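Local structure of Abbfa_003403 (Acinetobacter baumannii, 4ZXH) at residues D151-S154 against I155-L159; R160-S163 against K164-L168; G364-D367 against E368-E371. The protein is a four-domain nonribosomal peptide synthetase whose condensation, adenylation, carrier and thioesterase domains probably form a peptide bond and release the product. One frame throughout, in Å; residues are numbered along the deposited sequence.

Contact 1 (D151-S154 against I155-L159)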
ATOM      1  N   ASP A 151      -7.424 -26.245  16.995  1.00 24.51           N
ATOM      2  CA  ASP A 151      -8.254 -25.109  17.333  1.00 24.57           C
ATOM      3  C   ASP A 151      -8.567 -25.080  18.837  1.00 28.19           C
ATOM      4  O   ASP A 151      -8.109 -25.923  19.598  1.00 31.45           O
ATOM      5  CB  ASP A 151      -9.541 -25.150  16.505  1.00 27.74           C
ATOM      6  CG  ASP A 151     -10.247 -26.470  16.611  1.00 33.27           C
ATOM      7  OD1 ASP A 151     -10.022 -27.168  17.621  1.00 30.16           O
ATOM      8  OD2 ASP A 151     -11.033 -26.810  15.695  1.00 44.53           O
ATOM      9  N   PHE A 152      -9.359 -24.099  19.242  1.00 31.13           N
ATOM     10  CA  PHE A 152      -9.743 -23.911  20.626  1.00 28.56           C
ATOM     11  C   PHE A 152     -10.632 -25.047  21.141  1.00 33.89           C
ATOM     12  O   PHE A 152     -10.429 -25.521  22.265  1.00 33.24           O
ATOM     13  CB  PHE A 152     -10.454 -22.571  20.779  1.00 34.61           C
ATOM     14  CG  PHE A 152     -10.551 -22.094  22.193  1.00 51.68           C
ATOM     15  CD1 PHE A 152      -9.411 -21.708  22.891  1.00 57.75           C
ATOM     16  CD2 PHE A 152     -11.790 -22.015  22.827  1.00 55.86           C
ATOM     17  CE1 PHE A 152      -9.501 -21.268  24.209  1.00 55.10           C
ATOM     18  CE2 PHE A 152     -11.890 -21.571  24.135  1.00 50.98           C
ATOM     19  CZ  PHE A 152     -10.743 -21.200  24.827  1.00 51.51           C
ATOM     20  N   TRP A 153     -11.604 -25.487  20.334  1.00 28.62           N
ATOM     21  CA  TRP A 153     -12.424 -26.638  20.728  1.00 27.78           C
ATOM     22  C   TRP A 153     -11.477 -27.771  21.171  1.00 33.36           C
ATOM     23  O   TRP A 153     -11.733 -28.439  22.171  1.00 37.87           O
ATOM     24  CB  TRP A 153     -13.357 -27.080  19.584  1.00 28.80           C
ATOM     25  CG  TRP A 153     -14.357 -28.186  19.899  1.00 49.55           C
ATOM     26  CD1 TRP A 153     -14.225 -29.509  19.604  1.00 48.54           C
ATOM     27  CD2 TRP A 153     -15.638 -28.051  20.531  1.00 84.66           C
ATOM     28  NE1 TRP A 153     -15.326 -30.209  20.007  1.00 54.99           N
ATOM     29  CE2 TRP A 153     -16.210 -29.342  20.588  1.00 85.78           C
ATOM     30  CE3 TRP A 153     -16.347 -26.974  21.080  1.00100.43           C
ATOM     31  CZ2 TRP A 153     -17.464 -29.584  21.175  1.00101.50           C
ATOM     32  CZ3 TRP A 153     -17.600 -27.219  21.666  1.00102.59           C
ATOM     33  CH2 TRP A 153     -18.139 -28.511  21.705  1.00103.33           C
ATOM     34  N   SER A 154     -10.361 -27.941  20.461  1.00 33.80           N
ATOM     35  CA  SER A 154      -9.376 -28.976  20.792  1.00 28.72           C
ATOM     36  C   SER A 154      -8.713 -28.711  22.129  1.00 33.94           C
ATOM     37  O   SER A 154      -8.477 -29.650  22.911  1.00 26.33           O
ATOM     38  CB  SER A 154      -8.306 -29.088  19.705  1.00 24.96           C
ATOM     39  OG  SER A 154      -8.865 -29.584  18.496  1.00 34.34           O
ATOM     40  N   ILE A 155      -8.405 -27.438  22.380  1.00 32.74           N
ATOM     41  CA  ILE A 155      -7.846 -27.019  23.658  1.00 32.67           C
ATOM     42  C   ILE A 155      -8.723 -27.506  24.811  1.00 39.80           C
ATOM     43  O   ILE A 155      -8.232 -28.085  25.778  1.00 55.71           O
ATOM     44  CB  ILE A 155      -7.702 -25.489  23.750  1.00 38.65           C
ATOM     45  CG1 ILE A 155      -6.542 -24.987  22.872  1.00 44.26           C
ATOM     46  CG2 ILE A 155      -7.489 -25.057  25.186  1.00 35.72           C
ATOM     47  CD1 ILE A 155      -5.316 -25.850  22.939  1.00 43.82           C
ATOM     48  N   GLY A 156     -10.028 -27.298  24.692  1.00 27.01           N
ATOM     49  CA  GLY A 156     -10.937 -27.673  25.751  1.00 28.35           C
ATOM     50  C   GLY A 156     -10.984 -29.173  25.949  1.00 33.55           C
ATOM     51  O   GLY A 156     -11.036 -29.654  27.066  1.00 33.23           O
ATOM     52  N   LEU A 157     -10.977 -29.913  24.851  1.00 32.85           N
ATOM     53  CA  LEU A 157     -10.904 -31.353  24.923  1.00 31.13           C
ATOM     54  C   LEU A 157      -9.649 -31.770  25.678  1.00 36.86           C
ATOM     55  O   LEU A 157      -9.658 -32.709  26.466  1.00 41.99           O
ATOM     56  CB  LEU A 157     -10.902 -31.954  23.526  1.00 33.25           C
ATOM     57  CG  LEU A 157     -12.225 -31.974  22.770  1.00 34.99           C
ATOM     58  CD1 LEU A 157     -11.986 -32.582  21.402  1.00 37.61           C
ATOM     59  CD2 LEU A 157     -13.241 -32.787  23.525  1.00 28.11           C
ATOM     60  N   LEU A 158      -8.565 -31.050  25.436  1.00 36.78           N
ATOM     61  CA  LEU A 158      -7.290 -31.438  25.987  1.00 34.70           C
ATOM     62  C   LEU A 158      -7.207 -30.987  27.437  1.00 36.61           C
ATOM     63  O   LEU A 158      -6.799 -31.750  28.325  1.00 39.24           O
ATOM     64  CB  LEU A 158      -6.178 -30.851  25.148  1.00 37.89           C
ATOM     65  CG  LEU A 158      -4.804 -31.473  25.327  1.00 39.74           C
ATOM     66  CD1 LEU A 158      -4.928 -32.975  25.428  1.00 32.48           C
ATOM     67  CD2 LEU A 158      -3.945 -31.071  24.123  1.00 32.08           C
ATOM     68  N   LEU A 159      -7.641 -29.752  27.670  1.00 29.62           N
ATOM     69  CA  LEU A 159      -7.720 -29.176  29.012  1.00 26.47           C
ATOM     70  C   LEU A 159      -8.536 -30.039  29.973  1.00 32.78           C
ATOM     71  O   LEU A 159      -8.139 -30.281  31.113  1.00 37.86           O
ATOM     72  CB  LEU A 159      -8.326 -27.783  28.938  1.00 28.24           C
ATOM     73  CG  LEU A 159      -8.620 -27.089  30.260  1.00 33.72           C
ATOM     74  CD1 LEU A 159      -7.378 -27.087  31.137  1.00 26.12           C
ATOM     75  CD2 LEU A 159      -9.096 -25.667  29.994  1.00 30.05           C
TER

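Contact 2 (R160-S163 against K164-L168). With PX4 (1,2-dimyristoyl-sn-glycero-3-phosphocholine), chain C.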
ATOM      1  N   ARG A 160      -9.687 -30.508  29.514  1.00 28.13           N
ATOM      2  CA  ARG A 160     -10.533 -31.265  30.395  1.00 29.48           C
ATOM      3  C   ARG A 160      -9.861 -32.597  30.710  1.00 36.31           C
ATOM      4  O   ARG A 160      -9.753 -32.985  31.867  1.00 39.90           O
ATOM      5  CB  ARG A 160     -11.916 -31.481  29.794  1.00 28.74           C
ATOM      6  CG  ARG A 160     -12.851 -32.161  30.800  1.00 38.02           C
ATOM      7  CD  ARG A 160     -14.311 -32.206  30.413  1.00 30.43           C
ATOM      8  NE  ARG A 160     -15.029 -32.509  31.642  1.00 53.03           N
ATOM      9  CZ  ARG A 160     -15.492 -31.582  32.478  1.00 48.99           C
ATOM     10  NH1 ARG A 160     -15.346 -30.285  32.187  1.00 47.20           N
ATOM     11  NH2 ARG A 160     -16.097 -31.952  33.604  1.00 36.66           N
ATOM     12  N   ASP A 161      -9.386 -33.282  29.680  1.00 34.27           N
ATOM     13  CA  ASP A 161      -8.681 -34.540  29.871  1.00 29.67           C
ATOM     14  C   ASP A 161      -7.491 -34.419  30.827  1.00 34.15           C
ATOM     15  O   ASP A 161      -7.360 -35.209  31.757  1.00 40.99           O
ATOM     16  CB  ASP A 161      -8.201 -35.074  28.532  1.00 34.76           C
ATOM     17  CG  ASP A 161      -7.796 -36.526  28.597  1.00 41.73           C
ATOM     18  OD1 ASP A 161      -8.699 -37.398  28.726  1.00 55.44           O
ATOM     19  OD2 ASP A 161      -6.579 -36.788  28.491  1.00 34.12           O
ATOM     20  N   VAL A 162      -6.630 -33.428  30.617  1.00 37.97           N
ATOM     21  CA  VAL A 162      -5.436 -33.327  31.446  1.00 35.66           C
ATOM     22  C   VAL A 162      -5.793 -32.958  32.887  1.00 45.28           C
ATOM     23  O   VAL A 162      -5.147 -33.407  33.835  1.00 50.15           O
ATOM     24  CB  VAL A 162      -4.450 -32.321  30.857  1.00 31.53           C
ATOM     25  CG1 VAL A 162      -3.256 -32.124  31.781  1.00 26.16           C
ATOM     26  CG2 VAL A 162      -3.982 -32.823  29.518  1.00 25.73           C
ATOM     27  N   SER A 163      -6.846 -32.171  33.056  1.00 39.76           N
ATOM     28  CA  SER A 163      -7.337 -31.847  34.384  1.00 30.12           C
ATOM     29  C   SER A 163      -7.809 -33.091  35.149  1.00 40.00           C
ATOM     30  O   SER A 163      -7.616 -33.200  36.358  1.00 47.04           O
ATOM     31  CB  SER A 163      -8.470 -30.837  34.274  1.00 32.40           C
ATOM     32  OG  SER A 163      -7.966 -29.550  33.963  1.00 32.98           O
ATOM     33  N   LYS A 164      -8.441 -34.026  34.447  1.00 36.37           N
ATOM     34  CA  LYS A 164      -8.866 -35.260  35.078  1.00 39.58           C
ATOM     35  C   LYS A 164      -7.643 -36.058  35.524  1.00 38.48           C
ATOM     36  O   LYS A 164      -7.611 -36.614  36.629  1.00 37.53           O
ATOM     37  CB  LYS A 164      -9.732 -36.101  34.137  1.00 32.85           C
ATOM     38  CG  LYS A 164     -10.170 -37.429  34.758  1.00 34.85           C
ATOM     39  CD  LYS A 164     -10.953 -38.285  33.784  1.00 53.60           C
ATOM     40  CE  LYS A 164     -10.141 -38.580  32.517  1.00 62.33           C
ATOM     41  NZ  LYS A 164     -10.902 -39.393  31.508  1.00 69.31           N
ATOM     42  N   ARG A 165      -6.641 -36.125  34.658  1.00 31.97           N
ATOM     43  CA  ARG A 165      -5.437 -36.869  34.980  1.00 32.63           C
ATOM     44  C   ARG A 165      -4.781 -36.288  36.222  1.00 40.88           C
ATOM     45  O   ARG A 165      -4.167 -37.014  37.004  1.00 47.71           O
ATOM     46  CB  ARG A 165      -4.466 -36.862  33.812  1.00 31.73           C
ATOM     47  CG  ARG A 165      -4.963 -37.595  32.581  1.00 31.92           C
ATOM     48  CD  ARG A 165      -3.977 -37.384  31.460  1.00 30.99           C
ATOM     49  NE  ARG A 165      -4.448 -37.862  30.169  1.00 38.11           N
ATOM     50  CZ  ARG A 165      -3.942 -38.912  29.527  1.00 43.59           C
ATOM     51  NH1 ARG A 165      -2.939 -39.597  30.064  1.00 47.93           N
ATOM     52  NH2 ARG A 165      -4.426 -39.272  28.339  1.00 38.68           N
ATOM     53  N   PHE A 166      -4.945 -34.983  36.414  1.00 34.61           N
ATOM     54  CA  PHE A 166      -4.389 -34.301  37.581  1.00 38.08           C
ATOM     55  C   PHE A 166      -5.279 -34.331  38.815  1.00 42.10           C
ATOM     56  O   PHE A 166      -4.858 -33.883  39.878  1.00 52.89           O
ATOM     57  CB  PHE A 166      -4.062 -32.850  37.246  1.00 30.36           C
ATOM     58  CG  PHE A 166      -2.695 -32.666  36.668  1.00 32.93           C
ATOM     59  CD1 PHE A 166      -1.579 -32.695  37.486  1.00 30.33           C
ATOM     60  CD2 PHE A 166      -2.523 -32.462  35.311  1.00 29.79           C
ATOM     61  CE1 PHE A 166      -0.317 -32.528  36.961  1.00 43.96           C
ATOM     62  CE2 PHE A 166      -1.270 -32.299  34.778  1.00 33.13           C
ATOM     63  CZ  PHE A 166      -0.163 -32.323  35.603  1.00 40.50           C
ATOM     64  N   GLY A 167      -6.493 -34.860  38.683  1.00 33.69           N
ATOM     65  CA  GLY A 167      -7.423 -34.910  39.797  1.00 34.99           C
ATOM     66  C   GLY A 167      -8.272 -33.670  40.054  1.00 42.63           C
ATOM     67  O   GLY A 167      -8.754 -33.477  41.169  1.00 56.34           O
ATOM     68  N   LEU A 168      -8.476 -32.843  39.031  1.00 42.08           N
ATOM     69  CA  LEU A 168      -9.240 -31.599  39.176  1.00 40.11           C
ATOM     70  C   LEU A 168     -10.732 -31.715  38.825  1.00 41.51           C
ATOM     71  O   LEU A 168     -11.554 -30.978  39.357  1.00 49.52           O
ATOM     72  CB  LEU A 168      -8.602 -30.500  38.328  1.00 30.87           C
ATOM     73  CG  LEU A 168      -7.221 -30.098  38.824  1.00 30.53           C
ATOM     74  CD1 LEU A 168      -6.538 -29.214  37.823  1.00 28.96           C
ATOM     75  CD2 LEU A 168      -7.370 -29.385  40.143  1.00 31.38           C
TER
HETATM   76  O1  PX4 C1402      11.784 -28.696  39.368  1.00148.30           O
HETATM   77  O2  PX4 C1402      10.886 -27.080  41.205  1.00149.11           O
HETATM   78  P1  PX4 C1402      10.747 -28.361  40.418  1.00150.51           P
HETATM   79  O3  PX4 C1402      10.570 -29.588  41.454  1.00119.53           O
HETATM   80  C1  PX4 C1402      11.613 -30.494  41.820  1.00121.26           C
HETATM   81  C2  PX4 C1402      11.128 -31.333  43.007  1.00122.29           C
HETATM   82  N1  PX4 C1402      12.027 -32.462  43.332  1.00123.08           N
HETATM   83  C3  PX4 C1402      13.439 -32.075  43.164  1.00120.67           C
HETATM   84  C4  PX4 C1402      11.801 -32.869  44.730  1.00121.87           C
HETATM   85  C5  PX4 C1402      11.721 -33.609  42.464  1.00122.03           C
HETATM   86  O4  PX4 C1402       9.280 -28.386  39.736  1.00111.11           O
HETATM   87  C6  PX4 C1402       8.347 -27.303  39.794  1.00103.62           C
HETATM   88  C7  PX4 C1402       7.485 -27.347  38.536  1.00 92.79           C
HETATM   89  C8  PX4 C1402       8.396 -27.911  37.449  1.00 90.53           C
HETATM   90  O5  PX4 C1402       7.703 -28.004  36.208  1.00 89.45           O
HETATM   91  C9  PX4 C1402       7.981 -29.076  35.260  1.00 75.52           C
HETATM   92  O6  PX4 C1402       8.696 -30.010  35.581  1.00 74.96           O
HETATM   93  C10 PX4 C1402       7.368 -29.028  33.885  1.00 63.37           C
HETATM   94  C11 PX4 C1402       6.196 -29.993  33.774  1.00 48.53           C
HETATM   95  C12 PX4 C1402       4.945 -29.226  33.371  1.00 36.92           C
HETATM   96  C13 PX4 C1402       4.107 -30.084  32.433  1.00 32.33           C
HETATM   97  C14 PX4 C1402       2.699 -30.251  32.981  1.00 30.88           C
HETATM   98  C15 PX4 C1402       2.035 -31.410  32.261  1.00 28.27           C
HETATM   99  C16 PX4 C1402       0.763 -30.938  31.585  1.00 21.25           C
HETATM  100  C17 PX4 C1402       0.230 -32.009  30.652  1.00 20.78           C
HETATM  101  C18 PX4 C1402       0.821 -31.837  29.254  1.00 26.15           C
HETATM  102  C19 PX4 C1402      -0.183 -31.244  28.279  1.00 18.92           C
HETATM  103  C20 PX4 C1402       0.546 -30.607  27.102  1.00 32.76           C
HETATM  104  C21 PX4 C1402      -0.447 -30.106  26.053  1.00 34.96           C
HETATM  105  C22 PX4 C1402       0.081 -28.919  25.262  1.00 25.51           C
HETATM  106  O7  PX4 C1402       6.340 -28.197  38.718  1.00 82.08           O
HETATM  107  C23 PX4 C1402       5.086 -27.584  38.262  1.00 68.97           C
HETATM  108  O8  PX4 C1402       5.027 -26.369  38.264  1.00 70.77           O
HETATM  109  C24 PX4 C1402       3.908 -28.437  37.780  1.00 54.67           C
HETATM  110  C25 PX4 C1402       2.645 -27.665  37.362  1.00 38.16           C
HETATM  111  C26 PX4 C1402       1.576 -28.567  36.718  1.00 31.81           C
HETATM  112  C27 PX4 C1402       0.349 -27.792  36.199  1.00 29.80           C
HETATM  113  C28 PX4 C1402      -0.751 -28.676  35.602  1.00 29.52           C
HETATM  114  C29 PX4 C1402      -1.969 -27.890  35.085  1.00 22.84           C
HETATM  115  C30 PX4 C1402      -3.091 -28.790  34.545  1.00 26.54           C
HETATM  116  C31 PX4 C1402      -3.950 -28.199  33.399  1.00 35.08           C
HETATM  117  C32 PX4 C1402      -3.215 -28.290  32.053  1.00 45.08           C
HETATM  118  C33 PX4 C1402      -4.083 -28.218  30.787  1.00 45.07           C
HETATM  119  C34 PX4 C1402      -3.254 -27.829  29.559  1.00 41.96           C
HETATM  120  C35 PX4 C1402      -3.732 -28.390  28.216  1.00 33.83           C
HETATM  121  C36 PX4 C1402      -4.071 -27.286  27.226  1.00 18.96           C

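Contact 3 (G364-D367 against E368-E371). With K (potassium ion), chain D.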
ATOM      1  N   GLY A 364     -18.904 -26.098  25.165  1.00 56.41           N
ATOM      2  CA  GLY A 364     -19.901 -26.800  25.954  1.00 52.08           C
ATOM      3  C   GLY A 364     -19.268 -27.849  26.844  1.00 50.81           C
ATOM      4  O   GLY A 364     -18.209 -28.391  26.524  1.00 50.64           O
ATOM      5  N   GLY A 365     -19.918 -28.149  27.962  1.00 51.59           N
ATOM      6  CA  GLY A 365     -19.397 -29.142  28.884  1.00 51.09           C
ATOM      7  C   GLY A 365     -18.046 -28.731  29.441  1.00 55.73           C
ATOM      8  O   GLY A 365     -17.156 -29.572  29.611  1.00 52.70           O
ATOM      9  N   MET A 366     -17.892 -27.428  29.694  1.00 52.91           N
ATOM     10  CA  MET A 366     -16.721 -26.883  30.379  1.00 39.26           C
ATOM     11  C   MET A 366     -17.118 -25.928  31.529  1.00 43.46           C
ATOM     12  O   MET A 366     -16.425 -24.946  31.791  1.00 49.02           O
ATOM     13  CB  MET A 366     -15.809 -26.151  29.380  1.00 41.79           C
ATOM     14  CG  MET A 366     -15.160 -27.049  28.329  1.00 45.01           C
ATOM     15  SD  MET A 366     -14.044 -28.337  28.962  1.00 53.39           S
ATOM     16  CE  MET A 366     -14.220 -29.519  27.615  1.00 56.70           C
ATOM     17  N   ASP A 367     -18.216 -26.219  32.223  1.00 44.87           N
ATOM     18  CA  ASP A 367     -18.712 -25.330  33.278  1.00 51.11           C
ATOM     19  C   ASP A 367     -17.689 -25.002  34.377  1.00 48.71           C
ATOM     20  O   ASP A 367     -17.553 -23.834  34.769  1.00 44.04           O
ATOM     21  CB  ASP A 367     -19.966 -25.928  33.911  1.00 63.93           C
ATOM     22  CG  ASP A 367     -21.156 -25.940  32.956  1.00 81.87           C
ATOM     23  OD1 ASP A 367     -21.095 -25.260  31.907  1.00 82.07           O
ATOM     24  OD2 ASP A 367     -22.156 -26.633  33.254  1.00 92.44           O
ATOM     25  N   GLU A 368     -16.970 -26.023  34.856  1.00 45.17           N
ATOM     26  CA  GLU A 368     -15.925 -25.850  35.872  1.00 35.39           C
ATOM     27  C   GLU A 368     -14.847 -24.858  35.452  1.00 42.51           C
ATOM     28  O   GLU A 368     -14.181 -24.279  36.306  1.00 45.05           O
ATOM     29  CB  GLU A 368     -15.247 -27.189  36.202  1.00 40.82           C
ATOM     30  CG  GLU A 368     -16.171 -28.358  36.579  1.00 47.24           C
ATOM     31  CD  GLU A 368     -16.662 -29.134  35.358  1.00 55.15           C
ATOM     32  OE1 GLU A 368     -16.670 -28.562  34.243  1.00 60.55           O
ATOM     33  OE2 GLU A 368     -17.021 -30.319  35.501  1.00 39.42           O
ATOM     34  N   PHE A 369     -14.681 -24.674  34.138  1.00 38.45           N
ATOM     35  CA  PHE A 369     -13.613 -23.848  33.569  1.00 36.39           C
ATOM     36  C   PHE A 369     -14.098 -22.514  33.025  1.00 43.56           C
ATOM     37  O   PHE A 369     -13.310 -21.759  32.447  1.00 46.71           O
ATOM     38  CB  PHE A 369     -12.906 -24.591  32.430  1.00 30.15           C
ATOM     39  CG  PHE A 369     -12.301 -25.891  32.836  1.00 32.34           C
ATOM     40  CD1 PHE A 369     -10.976 -25.960  33.226  1.00 34.74           C
ATOM     41  CD2 PHE A 369     -13.056 -27.053  32.832  1.00 36.56           C
ATOM     42  CE1 PHE A 369     -10.409 -27.181  33.607  1.00 36.60           C
ATOM     43  CE2 PHE A 369     -12.502 -28.268  33.223  1.00 39.69           C
ATOM     44  CZ  PHE A 369     -11.172 -28.330  33.602  1.00 32.21           C
ATOM     45  N   LYS A 370     -15.389 -22.233  33.185  1.00 49.61           N
ATOM     46  CA  LYS A 370     -15.997 -21.029  32.618  1.00 43.32           C
ATOM     47  C   LYS A 370     -15.222 -19.763  33.007  1.00 39.65           C
ATOM     48  O   LYS A 370     -14.609 -19.107  32.164  1.00 37.11           O
ATOM     49  CB  LYS A 370     -17.455 -20.933  33.066  1.00 52.58           C
ATOM     50  CG  LYS A 370     -18.199 -19.666  32.659  1.00 61.15           C
ATOM     51  CD  LYS A 370     -19.624 -19.651  33.253  1.00 67.81           C
ATOM     52  CE  LYS A 370     -20.269 -18.262  33.186  1.00 68.64           C
ATOM     53  NZ  LYS A 370     -19.568 -17.253  34.044  1.00 65.29           N
ATOM     54  N   GLU A 371     -15.214 -19.450  34.294  1.00 42.83           N
ATOM     55  CA  GLU A 371     -14.577 -18.231  34.761  1.00 43.88           C
ATOM     56  C   GLU A 371     -13.048 -18.222  34.568  1.00 43.65           C
ATOM     57  O   GLU A 371     -12.466 -17.157  34.374  1.00 46.85           O
ATOM     58  CB  GLU A 371     -14.951 -17.996  36.228  1.00 42.24           C
ATOM     59  CG  GLU A 371     -16.457 -17.964  36.423  1.00 51.21           C
ATOM     60  CD  GLU A 371     -16.871 -17.523  37.813  1.00 67.53           C
ATOM     61  OE1 GLU A 371     -15.993 -17.083  38.577  1.00 64.13           O
ATOM     62  OE2 GLU A 371     -18.075 -17.622  38.151  1.00 77.98           O
TER
HETATM   63  K     K D1403     -10.000 -15.776  33.701  1.00 46.94           K

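Contact 1 (D151-S154 against I155-L159)
Ile155 and Ser154 sit side by side in the first turn of helix 152-165, where Asp151 provides the N-cap. This aspartate closes the HHxxxD signature of condensation domains, so the turn ties a family hallmark to the start of a helix. The contact illustrates how an N-cap gives the first amides of a helix their acceptors. Asp151 OD1 accepts from Ser154 N at 3.0 Å, the amide meeting the oxygen nearly along its C-O bond, while Asp151 O takes the hydrogen bond from Ile155 N at 3.2 Å, within the carbonyl plane. One residue thus serves two successive amides, one through its carboxylate and one through its main chain. Outside the turn, OD1 forms a salt bridge with Arg285 and OD2 accepts from Phe297 N, which fixes the rotation of the carboxylate.

The Ser154 hydroxyl is swung to the backbone N side (chi1 -67°); there OG lies 2.8 Å from Asp151 OD1 and is hydrogen-bonded to Gly295 O. Ser154 O then carries the helix onward, accepting from Leu158 N at 2.9 Å, and Leu157 CB rests against the same carbonyl. Ile155, by contrast, is held by apolar and carbonyl neighbours: its CG1 is 3.7 Å from Asp151 O, and its CB comes obliquely to the Phe152 ring, 4.2 Å from CD1.

Phe152 and Trp153 point their first bonds away from the rest of the turn. The indole NE1 is spent on Arg291 O, outside the helix start, while its five-membered ring still receives an apolar neighbour one turn on. That meeting is oblique, with Trp153 CD1 4.2 Å from Leu157 CD1.

Contact 2 (R160-S163 against K164-L168)
The Phe166 ring has Val162 CG1 at its edge, in the ring plane and 3.6 Å from CE2, while one face carries C28 of a phosphatidylcholine acyl chain, displaced toward the rim. The two side chains lie side by side and point the same way, and Val162 CG1 itself reaches C17 of the other acyl chain at 3.7 Å. With the Val162 carbonyl oxygen also near its plane, the ring has protein at its rim and lipid across a face. The second flat group, the guanidinium of Arg165, meets Asp161 at its edge. NE and NH2 both donate to OD2, at 2.9 Å and 3.3 Å, with that oxygen in the guanidinium plane. The carboxylate is turned 69° away, so NE arrives from above the carboxylate plane, while NH2 is received on the syn lone pair of OD2.

The pairing exemplifies the i to i+4 salt bridge of a helix. Asp161 throws CG away from its own N, chi1 -165°, and the Arg165 chain runs extended from CG to NE to meet it. Lys164 NZ stays 4.1 Å from Asp161 OD1, opposite in charge but beyond a salt bridge.

The helix closes with a Schellman motif. Gly167, at positive phi (85°), donates through N to Lys164 O, and Leu168 N reaches back to Ser163 O at 2.8 Å, bringing Leu168 CB to 4.1 Å from Ser163 CB.

Arg165 NH2 also forms a salt bridge with Asp67, which ties the helix end to helix 56-67, and Asp161 OD2 is hydrogen-bonded to Tyr68 OH. Beside a ring that carries lipid on one face, sharing one arginine probably favours the ionised form of both acids.

Contact 3 (G364-D367 against E368-E371)
Met366 and Phe369 bracket the first of two overlapping beta turns, in which Phe369 N donates to Met366 O at 2.9 Å and Lys370 N to Asp367 O at 3.1 Å. Both amides come from above the plane of their carbonyl, with the Asp367 carbonyl met further from its plane (66°). Gly365, just before, takes positive phi.

The turn also brings two side chains three residues apart onto one flank, a simple instance of the Met-aromatic contact. Met366 is bent at its second torsion (chi2 -62°), which carries the sulfur back toward the ring. SD lies 5.0 Å from the centroid of the Phe369 ring and obliquely to it, and its nearest ring atom is CD2 at 4.2 Å. The Met366 carbonyl oxygen stands at the ring's edge, close to its plane, so this methionine touches the ring through both main chain and thioether.

The charged side chains look elsewhere. Glu368 OE2 forms a salt bridge with Arg160. Lys370 CB lies 3.4 Å from Asp367 O, while its NZ is hydrogen-bonded to Glu410 O in strand 403-411. Beyond the turns, Glu371 O binds the potassium ion at 2.9 Å. The main-chain oxygens of Leu372, Leu374 and Ile376 and the hydroxyl of Ser391 complete the site.

The double turn thus lies between strands 356-360 and 382-383, in the linking loop. Its phenylalanine is buried against Leu159, Arg160 and Ser163 of helix 152-165 and against Leu382, and its potassium site reaches strand 387-391 through Ser391.

Overall arrangement
Contacts 1 and 2 follow each other directly along helix 152-165, the first at its start and the second at its end, their centres 13 Å apart. Contact 3 comes some two hundred residues later, in the loop after strand 356-360, yet its centre is only 12 Å from contact 1 and 13 Å from contact 2. It joins contact 1 where Met366 CE packs against Gly156 O. Toward contact 2, Gly365 O lies 3.2 Å from Arg160 NH1. All three belong to the condensation domain, where one helix connects the signature aspartate, the pocket that holds the phosphatidylcholine and a loop leading to the potassium site.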